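Ricin B-related lectin (Polyporus squamosus, PDB 5MUA) binds galactose through a ricin-type beta-trefoil lectin domain, and joins to it a papain-like domain that carries calcium ions and takes up the protease inhibitor E-64. Local coordinates at residues G68-L73 against Y87-G92; A78-A83 against V131-I136; N94-I99 against K109-G114. One frame throughout, in Å; residues are numbered along the deposited sequence.

All three contacts lie in the beta-trefoil lectin part of the chain. Contact 1 is a surface contact, while contacts 2 and 3 are partly buried. Contacts 1 and 2 reach the same four-stranded sheet, in which strands 70-73 and 82-87 are neighbours; L73 of contact 1 packs on T82 and G132 of contact 2. Contact 3 is a separate hairpin, nested in the chain inside the loop that contact 2 closes. Contacts 1 and 3 both touch the galactose, through D72 and Y87 in the first and N94 in the third. Their chemistry differs: sugar binding by a carboxylate and a ring face in contact 1, a carboxylate over an indole in contact 2, strand pairing with bridging waters in contact 3.

Contact 1. Residues G68-L73 against Y87-G92; sequences GSYMDL and YRPTGG. With GAL (beta-D-galactopyranose), chain J.
D72 and Y87 lie side by side at the galactose, in the sugar site of a ricin-type beta-trefoil lectin. The carboxylate binds the O3/O4 edge of the sugar, and the ring lies under its C3-C5 part. The D72 carboxylate takes two hydroxyls, one on each oxygen. GAL O4 donates to D72 OD1 over a very short 2.5 Å, and GAL O3 donates to D72 OD2 at 2.6 Å. GAL C4 is 3.6 Å above the plane of the Y87 ring, over its centre. The ring face packs against the sugar carbons, as is common in galactose-binding sites. G75, H76 and N94 complete the polar grip.

The second shell sets these groups. D72 CG is anti to the backbone N (chi1 169°), which carries the carboxylate to the Y87 side; D72 OD2 stands 3.4 Å from Y87 CB. Q95 NE2 also donates to D72 OD2, so that oxygen has two donors. Y70 and Y87 form an antiparallel hydrogen-bonded pair, with Y70 N to Y87 O at 2.8 Å and Y87 N to Y70 O at 2.9 Å.

Further from the sugar, P89 CB packs on Y70 CE1, 3.5 Å away. The T90 side chain makes an ST turn: G92 N donates to T90 OG1 at 3.0 Å.

Contact 2. Residues A78-A83 against V131-I136; sequences ATDGTA and VGWQNI
D80 lies flat over the indole of W133 and also binds Q134. The carboxylate and ring planes are only 3° apart, so the two groups stack. D80 CB sits over the six-membered ring of W133, 3.5 Å from its centroid, as a CH-pi contact. D80 OD2 is over the same ring system, near W133 NE1. With chi1 at -155° the indole swings away from its own backbone N and under the T79-T82 turn. G81 N also comes close to the ring, 3.3 Å from W133 CE3. The W133 side chain also packs on T118 and L120 of the neighbouring strand of the sheet, 116-120.

The buried part of the contact is the strand pairing of T82 with G132 and V131. Residues T79 to T82 form a type II beta turn, with G81 at positive phi. The turn leads into strand 82-87, which runs antiparallel to strand 129-133 in the beta-trefoil domain. G81 and T82 both face G132, a G1 beta bulge. G132 O accepts from G81 N at 2.7 Å, nearly along the C=O axis. T82 N reaches the same oxygen only weakly. G132 N gives a firmer bond to T82 O at 2.8 Å, in the carbonyl plane. Beside it V131 CB packs on the T82 carbonyl. T82 OG1 donates to T79 O within the turn, which ties its two ends together.

The solvent side is the D80-W133-Q134 end, where D80 and W133 are partly exposed. Q134 is exposed, yet two nearly straight bonds hold it to D80. Q134 N gives to D80 OD1 on the syn side, 30° out of the carboxylate plane. Q134 NE2 meets the syn lone pair of D80 OD2 at 2.8 Å.

Contact 3. Residues N94-I99 against K109-G114; sequences NQKWII and KSKETG. With GAL (beta-D-galactopyranose), chain J.
Strands 97-100 and 107-110 form a beta hairpin of the beta-trefoil, and I98 and K109 pair across it. Three backbone bonds join the two segments. I98 N donates to K109 O at 2.7 Å and K109 N to I98 O at 2.8 Å. Beyond the paired strands, K111 N gives an almost straight bond to K96 O (175°).

Apolar contacts lie on both faces of the hairpin. On one, W97 CZ3 touches S110 CB at 3.6 Å; W97 NE1 turns the other way and donates to M71 O. On the other, K109 bends at chi3 (71°), which brings K109 CE to 4.1 Å from I98 CB. In the I98 conformer given, CD1 also meets this CE. The K96 and K111 side chains run side by side. K96 NZ and K111 NZ are 5.3 Å apart, and the like charges may repel; K111 NZ has salt bridges to E56 and D93, which probably offset this.

Two waters bridge the segments. One is bound to both K96 O and S110 OG, and sits over the centre of the W97 ring face. Another accepts from N94 N and, in the E112 conformer given, donates to E112 OE2.

N94 is the link to the sugar. Its side chain also donates to L73 O and lies against D72 and H76. Its amide makes a straight bond to the galactose, N94 ND2 to GAL O3, at 2.9 Å.

Contact 1. Residues G68-L73 against Y87-G92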
loop_
_atom_site.group_PDB
_atom_site.type_symbol
_atom_site.label_atom_id
_atom_site.label_comp_id
_atom_site.label_asym_id
_atom_site.label_seq_id
_atom_site.Cartn_x
_atom_site.Cartn_y
_atom_site.Cartn_z
ATOM N N GLY B 68 -20.860 -3.258 12.952
ATOM C CA GLY B 68 -20.693 -4.705 13.121
ATOM C C GLY B 68 -21.886 -5.432 13.714
ATOM O O GLY B 68 -21.934 -6.678 13.673
ATOM N N SER B 69 -22.796 -4.668 14.311
ATOM C CA SER B 69 -24.017 -5.152 14.978
ATOM C C SER B 69 -24.940 -5.812 13.905
ATOM O O SER B 69 -24.992 -5.421 12.738
ATOM C CB SER B 69 -24.811 -3.938 15.531
ATOM O OG SER B 69 -24.079 -3.169 16.407
ATOM N N TYR B 70 -25.693 -6.789 14.355
ATOM C CA TYR B 70 -26.686 -7.486 13.550
ATOM C C TYR B 70 -28.089 -6.933 13.807
ATOM O O TYR B 70 -28.505 -6.762 14.950
ATOM C CB TYR B 70 -26.660 -8.988 13.869
ATOM C CG TYR B 70 -25.404 -9.648 13.302
ATOM C CD1 TYR B 70 -24.156 -9.490 13.913
ATOM C CD2 TYR B 70 -25.450 -10.376 12.106
ATOM C CE1 TYR B 70 -23.015 -10.029 13.371
ATOM C CE2 TYR B 70 -24.329 -11.007 11.607
ATOM C CZ TYR B 70 -23.109 -10.812 12.231
ATOM O OH TYR B 70 -22.009 -11.331 11.663
ATOM N N MET B 71 -28.828 -6.744 12.735
ATOM C CA MET B 71 -30.271 -6.356 12.813
ATOM C C MET B 71 -30.993 -7.481 13.562
ATOM O O MET B 71 -30.879 -8.672 13.214
ATOM C CB MET B 71 -30.850 -6.189 11.468
ATOM C CG MET B 71 -32.264 -5.637 11.487
ATOM S SD MET B 71 -32.930 -5.515 9.754
ATOM C CE MET B 71 -32.302 -3.941 9.164
ATOM N N ASP B 72 -31.699 -7.105 14.619
ATOM C CA ASP B 72 -32.165 -8.073 15.607
ATOM C C ASP B 72 -33.578 -7.620 16.061
ATOM O O ASP B 72 -33.827 -6.431 16.303
ATOM C CB ASP B 72 -31.108 -8.075 16.746
ATOM C CG ASP B 72 -31.543 -8.851 18.050
ATOM O OD1 ASP B 72 -32.599 -8.494 18.657
ATOM O OD2 ASP B 72 -30.708 -9.674 18.499
ATOM N N LEU B 73 -34.496 -8.583 16.145
ATOM C CA LEU B 73 -35.853 -8.292 16.604
ATOM C C LEU B 73 -35.833 -8.475 18.150
ATOM O O LEU B 73 -35.641 -9.607 18.656
ATOM C CB LEU B 73 -36.854 -9.230 15.944
ATOM C CG LEU B 73 -38.305 -8.971 16.333
ATOM C CD1 LEU B 73 -38.807 -7.574 15.924
ATOM C CD2 LEU B 73 -39.141 -9.973 15.591
ATOM N N TYR B 87 -27.537 -5.775 17.454
ATOM C CA TYR B 87 -27.101 -6.576 18.604
ATOM C C TYR B 87 -25.875 -7.401 18.153
ATOM O O TYR B 87 -25.712 -7.699 16.964
ATOM C CB TYR B 87 -28.227 -7.482 19.035
ATOM C CG TYR B 87 -28.204 -7.934 20.463
ATOM C CD1 TYR B 87 -28.569 -7.071 21.518
ATOM C CD2 TYR B 87 -27.849 -9.220 20.787
ATOM C CE1 TYR B 87 -28.528 -7.475 22.832
ATOM C CE2 TYR B 87 -27.806 -9.624 22.112
ATOM C CZ TYR B 87 -28.189 -8.739 23.116
ATOM O OH TYR B 87 -28.193 -9.165 24.417
ATOM N N ARG B 88 -25.085 -7.822 19.115
ATOM C CA ARG B 88 -23.995 -8.758 18.857
ATOM C C ARG B 88 -24.541 -10.039 18.262
ATOM O O ARG B 88 -25.704 -10.426 18.540
ATOM C CB ARG B 88 -23.229 -9.062 20.143
ATOM C CG ARG B 88 -24.024 -9.892 21.138
ATOM C CD ARG B 88 -23.325 -10.075 22.504
ATOM N NE ARG B 88 -24.199 -10.842 23.379
ATOM C CZ ARG B 88 -24.433 -12.154 23.316
ATOM N NH1 ARG B 88 -23.799 -12.941 22.460
ATOM N NH2 ARG B 88 -25.303 -12.705 24.164
ATOM N N PRO B 89 -23.735 -10.719 17.469
ATOM C CA PRO B 89 -24.221 -11.935 16.875
ATOM C C PRO B 89 -24.548 -13.024 17.878
ATOM O O PRO B 89 -23.722 -13.349 18.758
ATOM C CB PRO B 89 -23.045 -12.411 15.989
ATOM C CG PRO B 89 -21.832 -11.680 16.477
ATOM C CD PRO B 89 -22.377 -10.348 16.963
ATOM N N THR B 90 -25.729 -13.640 17.747
ATOM C CA THR B 90 -26.097 -14.730 18.647
ATOM C C THR B 90 -26.313 -16.064 17.927
ATOM O O THR B 90 -26.498 -17.078 18.594
ATOM C CB THR B 90 -27.403 -14.366 19.384
ATOM O OG1 THR B 90 -28.420 -14.229 18.411
ATOM C CG2 THR B 90 -27.229 -13.101 20.240
ATOM N N GLY B 91 -26.454 -16.076 16.597
ATOM C CA GLY B 91 -26.939 -17.243 15.903
ATOM C C GLY B 91 -28.454 -17.469 16.073
ATOM O O GLY B 91 -28.967 -18.436 15.564
ATOM N N GLY B 92 -29.174 -16.580 16.756
ATOM C CA GLY B 92 -30.605 -16.789 17.012
ATOM C C GLY B 92 -31.429 -16.517 15.754
ATOM O O GLY B 92 -31.033 -15.763 14.845
HETATM C C1 GAL J . -32.615 -10.976 23.957
HETATM C C2 GAL J . -32.289 -11.543 22.577
HETATM C C3 GAL J . -31.290 -10.723 21.786
HETATM C C4 GAL J . -31.727 -9.250 21.813
HETATM C C5 GAL J . -32.009 -8.789 23.268
HETATM C C6 GAL J . -32.577 -7.390 23.368
HETATM O O1 GAL J . -33.718 -11.706 24.409
HETATM O O2 GAL J . -31.743 -12.862 22.755
HETATM O O3 GAL J . -31.219 -11.306 20.459
HETATM O O4 GAL J . -32.930 -9.173 21.005
HETATM O O5 GAL J . -32.985 -9.639 23.894
HETATM O O6 GAL J . -32.672 -7.045 24.740
#

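Contact 2. Residues A78-A83 against V131-I136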
loop_
_atom_site.group_PDB
_atom_site.type_symbol
_atom_site.label_atom_id
_atom_site.label_comp_id
_atom_site.label_asym_id
_atom_site.label_seq_id
_atom_site.Cartn_x
_atom_site.Cartn_y
_atom_site.Cartn_z
ATOM N N ALA B 78 -42.807 -11.347 18.919
ATOM C CA ALA B 78 -43.679 -11.287 17.753
ATOM C C ALA B 78 -44.679 -10.144 17.886
ATOM O O ALA B 78 -45.395 -9.804 16.937
ATOM C CB ALA B 78 -44.440 -12.625 17.613
ATOM N N THR B 79 -44.731 -9.563 19.061
ATOM C CA THR B 79 -45.696 -8.518 19.332
ATOM C C THR B 79 -45.507 -7.331 18.422
ATOM O O THR B 79 -44.381 -6.942 18.083
ATOM C CB THR B 79 -45.768 -8.144 20.827
ATOM O OG1 THR B 79 -46.981 -7.460 21.155
ATOM C CG2 THR B 79 -44.597 -7.374 21.287
ATOM N N ASP B 80 -46.635 -6.758 17.994
ATOM C CA ASP B 80 -46.552 -5.571 17.151
ATOM C C ASP B 80 -45.844 -4.435 17.876
ATOM O O ASP B 80 -46.112 -4.138 19.052
ATOM C CB ASP B 80 -47.955 -5.132 16.747
ATOM C CG ASP B 80 -48.585 -6.063 15.798
ATOM O OD1 ASP B 80 -47.941 -6.833 15.090
ATOM O OD2 ASP B 80 -49.856 -6.037 15.758
ATOM N N GLY B 81 -44.940 -3.767 17.143
ATOM C CA GLY B 81 -44.237 -2.587 17.627
ATOM C C GLY B 81 -42.966 -2.888 18.398
ATOM O O GLY B 81 -42.412 -1.962 18.999
ATOM N N THR B 82 -42.549 -4.154 18.395
ATOM C CA THR B 82 -41.284 -4.562 18.966
ATOM C C THR B 82 -40.101 -3.900 18.250
ATOM O O THR B 82 -40.065 -3.877 17.035
ATOM C CB THR B 82 -41.126 -6.076 18.804
ATOM O OG1 THR B 82 -42.194 -6.732 19.528
ATOM C CG2 THR B 82 -39.790 -6.561 19.336
ATOM N N ALA B 83 -39.156 -3.391 19.028
ATOM C CA ALA B 83 -38.027 -2.614 18.477
ATOM C C ALA B 83 -37.180 -3.528 17.620
ATOM O O ALA B 83 -36.936 -4.703 17.983
ATOM C CB ALA B 83 -37.148 -2.061 19.597
ATOM N N VAL B 131 -39.796 -1.098 13.442
ATOM C CA VAL B 131 -40.319 -2.068 14.414
ATOM C C VAL B 131 -40.712 -3.345 13.693
ATOM O O VAL B 131 -40.862 -3.382 12.447
ATOM C CB VAL B 131 -41.555 -1.546 15.191
ATOM C CG1 VAL B 131 -41.154 -0.302 16.017
ATOM C CG2 VAL B 131 -42.733 -1.260 14.231
ATOM N N GLY B 132 -40.899 -4.410 14.468
ATOM C CA GLY B 132 -41.551 -5.600 13.929
ATOM C C GLY B 132 -43.066 -5.446 14.096
ATOM O O GLY B 132 -43.541 -4.917 15.136
ATOM N N TRP B 133 -43.784 -5.938 13.099
ATOM C CA TRP B 133 -45.242 -5.830 13.055
ATOM C C TRP B 133 -45.785 -6.998 12.209
ATOM O O TRP B 133 -45.196 -7.429 11.213
ATOM C CB TRP B 133 -45.650 -4.495 12.422
ATOM C CG TRP B 133 -47.079 -4.021 12.879
ATOM C CD1 TRP B 133 -48.305 -4.476 12.394
ATOM C CD2 TRP B 133 -47.376 -3.089 13.887
ATOM N NE1 TRP B 133 -49.321 -3.866 13.064
ATOM C CE2 TRP B 133 -48.803 -2.969 13.945
ATOM C CE3 TRP B 133 -46.593 -2.263 14.719
ATOM C CZ2 TRP B 133 -49.428 -2.114 14.815
ATOM C CZ3 TRP B 133 -47.200 -1.427 15.582
ATOM C CH2 TRP B 133 -48.622 -1.351 15.653
ATOM N N GLN B 134 -46.956 -7.489 12.600
ATOM C CA GLN B 134 -47.634 -8.480 11.763
ATOM C C GLN B 134 -47.892 -7.940 10.343
ATOM O O GLN B 134 -47.819 -6.750 10.058
ATOM C CB GLN B 134 -48.953 -8.920 12.429
ATOM C CG GLN B 134 -49.970 -7.817 12.510
ATOM C CD GLN B 134 -51.291 -8.287 13.168
ATOM O OE1 GLN B 134 -52.068 -9.005 12.568
ATOM N NE2 GLN B 134 -51.494 -7.888 14.389
ATOM N N ASN B 135 -48.199 -8.837 9.448
ATOM C CA ASN B 135 -48.524 -8.437 8.080
ATOM C C ASN B 135 -49.543 -7.306 8.000
ATOM O O ASN B 135 -50.591 -7.344 8.661
ATOM C CB ASN B 135 -48.986 -9.645 7.249
ATOM C CG ASN B 135 -49.113 -9.322 5.751
ATOM O OD1 ASN B 135 -48.314 -8.597 5.184
ATOM N ND2 ASN B 135 -50.137 -9.853 5.128
ATOM N N ILE B 136 -49.196 -6.288 7.242
ATOM C CA ILE B 136 -50.026 -5.120 6.985
ATOM C C ILE B 136 -50.416 -5.116 5.536
ATOM O O ILE B 136 -49.552 -5.192 4.683
ATOM C CB ILE B 136 -49.296 -3.838 7.329
ATOM C CG1 ILE B 136 -49.139 -3.730 8.857
ATOM C CG2 ILE B 136 -50.072 -2.576 6.794
ATOM C CD1 ILE B 136 -48.295 -2.551 9.348
#

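Contact 3. Residues N94-I99 against K109-G114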
loop_
_atom_site.group_PDB
_atom_site.type_symbol
_atom_site.label_atom_id
_atom_site.label_comp_id
_atom_site.label_asym_id
_atom_site.label_seq_id
_atom_site.Cartn_x
_atom_site.Cartn_y
_atom_site.Cartn_z
ATOM N N ASN B 94 -34.010 -14.743 15.609
ATOM C CA ASN B 94 -34.424 -13.316 15.622
ATOM C C ASN B 94 -33.341 -12.405 15.054
ATOM O O ASN B 94 -33.458 -11.186 15.115
ATOM C CB ASN B 94 -34.805 -12.837 17.023
ATOM C CG ASN B 94 -33.587 -12.739 17.970
ATOM O OD1 ASN B 94 -32.705 -13.612 17.951
ATOM N ND2 ASN B 94 -33.539 -11.689 18.769
ATOM N N GLN B 95 -32.247 -12.950 14.567
ATOM C CA GLN B 95 -31.285 -12.216 13.678
ATOM C C GLN B 95 -31.244 -12.747 12.245
ATOM O O GLN B 95 -30.337 -12.407 11.465
ATOM C CB GLN B 95 -29.853 -12.244 14.282
ATOM C CG GLN B 95 -29.853 -11.647 15.689
ATOM C CD GLN B 95 -28.490 -11.585 16.296
ATOM O OE1 GLN B 95 -27.521 -12.200 15.767
ATOM N NE2 GLN B 95 -28.354 -10.751 17.337
ATOM N N LYS B 96 -32.162 -13.650 11.898
ATOM C CA LYS B 96 -32.270 -14.167 10.576
ATOM C C LYS B 96 -33.529 -13.615 9.950
ATOM O O LYS B 96 -34.589 -13.528 10.619
ATOM C CB LYS B 96 -32.362 -15.685 10.593
ATOM C CG LYS B 96 -31.037 -16.341 11.022
ATOM C CD LYS B 96 -31.192 -17.870 11.042
ATOM C CE LYS B 96 -29.869 -18.614 11.060
ATOM N NZ LYS B 96 -29.182 -18.467 12.340
ATOM N N TRP B 97 -33.375 -13.251 8.694
ATOM C CA TRP B 97 -34.371 -12.449 7.950
ATOM C C TRP B 97 -34.659 -13.051 6.578
ATOM O O TRP B 97 -33.727 -13.351 5.830
ATOM C CB TRP B 97 -33.856 -11.023 7.816
ATOM C CG TRP B 97 -33.627 -10.381 9.130
ATOM C CD1 TRP B 97 -32.440 -10.248 9.785
ATOM C CD2 TRP B 97 -34.615 -9.806 9.998
ATOM N NE1 TRP B 97 -32.643 -9.675 10.979
ATOM C CE2 TRP B 97 -33.950 -9.370 11.153
ATOM C CE3 TRP B 97 -35.993 -9.645 9.924
ATOM C CZ2 TRP B 97 -34.606 -8.724 12.224
ATOM C CZ3 TRP B 97 -36.673 -8.946 10.977
ATOM C CH2 TRP B 97 -36.010 -8.542 12.122
ATOM N N ILE B 98 -35.939 -13.285 6.297
ATOM C CA ILE B 98 -36.406 -13.863 5.061
ATOM C C ILE B 98 -36.765 -12.661 4.216
ATOM O O ILE B 98 -37.668 -11.878 4.575
ATOM C CB ILE B 98 -37.601 -14.849 5.243
ATOM C CG1 ILE B 98 -37.136 -16.078 6.089
ATOM C CG2 ILE B 98 -38.013 -15.363 3.876
ATOM C CD1 ILE B 98 -38.259 -17.018 6.570
ATOM N N ILE B 99 -36.080 -12.535 3.091
ATOM C CA ILE B 99 -36.234 -11.374 2.184
ATOM C C ILE B 99 -36.834 -11.889 0.904
ATOM O O ILE B 99 -36.202 -12.658 0.231
ATOM C CB ILE B 99 -34.902 -10.693 1.954
ATOM C CG1 ILE B 99 -34.398 -10.108 3.284
ATOM C CG2 ILE B 99 -35.066 -9.557 0.925
ATOM C CD1 ILE B 99 -32.971 -9.648 3.212
ATOM N N LYS B 109 -38.759 -10.318 6.662
ATOM C CA LYS B 109 -39.530 -11.010 7.672
ATOM C C LYS B 109 -38.616 -11.739 8.618
ATOM O O LYS B 109 -37.690 -12.430 8.164
ATOM C CB LYS B 109 -40.431 -12.030 7.001
ATOM C CG LYS B 109 -41.361 -12.785 7.980
ATOM C CD LYS B 109 -42.253 -13.705 7.232
ATOM C CE LYS B 109 -41.479 -14.842 6.709
ATOM N NZ LYS B 109 -42.331 -15.980 6.254
ATOM N N SER B 110 -38.875 -11.571 9.913
ATOM C CA SER B 110 -38.102 -12.306 10.970
ATOM C C SER B 110 -38.371 -13.809 10.883
ATOM O O SER B 110 -39.552 -14.239 10.861
ATOM C CB SER B 110 -38.460 -11.804 12.333
ATOM O OG SER B 110 -37.958 -12.713 13.316
ATOM N N LYS B 111 -37.312 -14.605 10.790
ATOM C CA LYS B 111 -37.477 -16.074 10.700
ATOM C C LYS B 111 -38.130 -16.529 11.992
ATOM O O LYS B 111 -38.937 -17.455 11.976
ATOM C CB LYS B 111 -36.120 -16.781 10.587
ATOM C CG LYS B 111 -36.258 -18.303 10.465
ATOM C CD LYS B 111 -34.949 -18.980 10.597
ATOM C CE LYS B 111 -35.027 -20.532 10.638
ATOM N NZ LYS B 111 -33.625 -20.925 11.002
ATOM N N GLU B 112 -37.803 -15.901 13.105
ATOM C CA GLU B 112 -38.346 -16.367 14.375
ATOM C C GLU B 112 -39.840 -16.155 14.467
ATOM O O GLU B 112 -40.571 -17.103 14.788
ATOM C CB GLU B 112 -37.674 -15.686 15.525
ATOM C CG GLU B 112 -38.230 -15.616 16.943
ATOM C CD GLU B 112 -37.927 -16.844 17.721
ATOM O OE1 GLU B 112 -38.584 -17.032 18.747
ATOM O OE2 GLU B 112 -37.002 -17.565 17.312
ATOM N N THR B 113 -40.288 -14.946 14.129
ATOM C CA THR B 113 -41.660 -14.540 14.418
ATOM C C THR B 113 -42.618 -14.502 13.285
ATOM O O THR B 113 -43.810 -14.514 13.524
ATOM C CB THR B 113 -41.673 -13.171 15.075
ATOM O OG1 THR B 113 -41.211 -12.204 14.139
ATOM C CG2 THR B 113 -40.852 -13.141 16.328
ATOM N N GLY B 114 -42.152 -14.491 12.037
ATOM C CA GLY B 114 -43.019 -14.175 10.927
ATOM C C GLY B 114 -43.478 -12.743 10.890
ATOM O O GLY B 114 -44.335 -12.425 10.056
HETATM C C1 GAL J . -32.615 -10.976 23.957
HETATM C C2 GAL J . -32.289 -11.543 22.577
HETATM C C3 GAL J . -31.290 -10.723 21.786
HETATM C C4 GAL J . -31.727 -9.250 21.813
HETATM C C5 GAL J . -32.009 -8.789 23.268
HETATM C C6 GAL J . -32.577 -7.390 23.368
HETATM O O1 GAL J . -33.718 -11.706 24.409
HETATM O O2 GAL J . -31.743 -12.862 22.755
HETATM O O3 GAL J . -31.219 -11.306 20.459
HETATM O O4 GAL J . -32.930 -9.173 21.005
HETATM O O5 GAL J . -32.985 -9.639 23.894
HETATM O O6 GAL J . -32.672 -7.045 24.740
HETATM O O HOH W 1 -34.475 -16.445 17.935
HETATM O O HOH W 2 -35.313 -12.015 12.776
#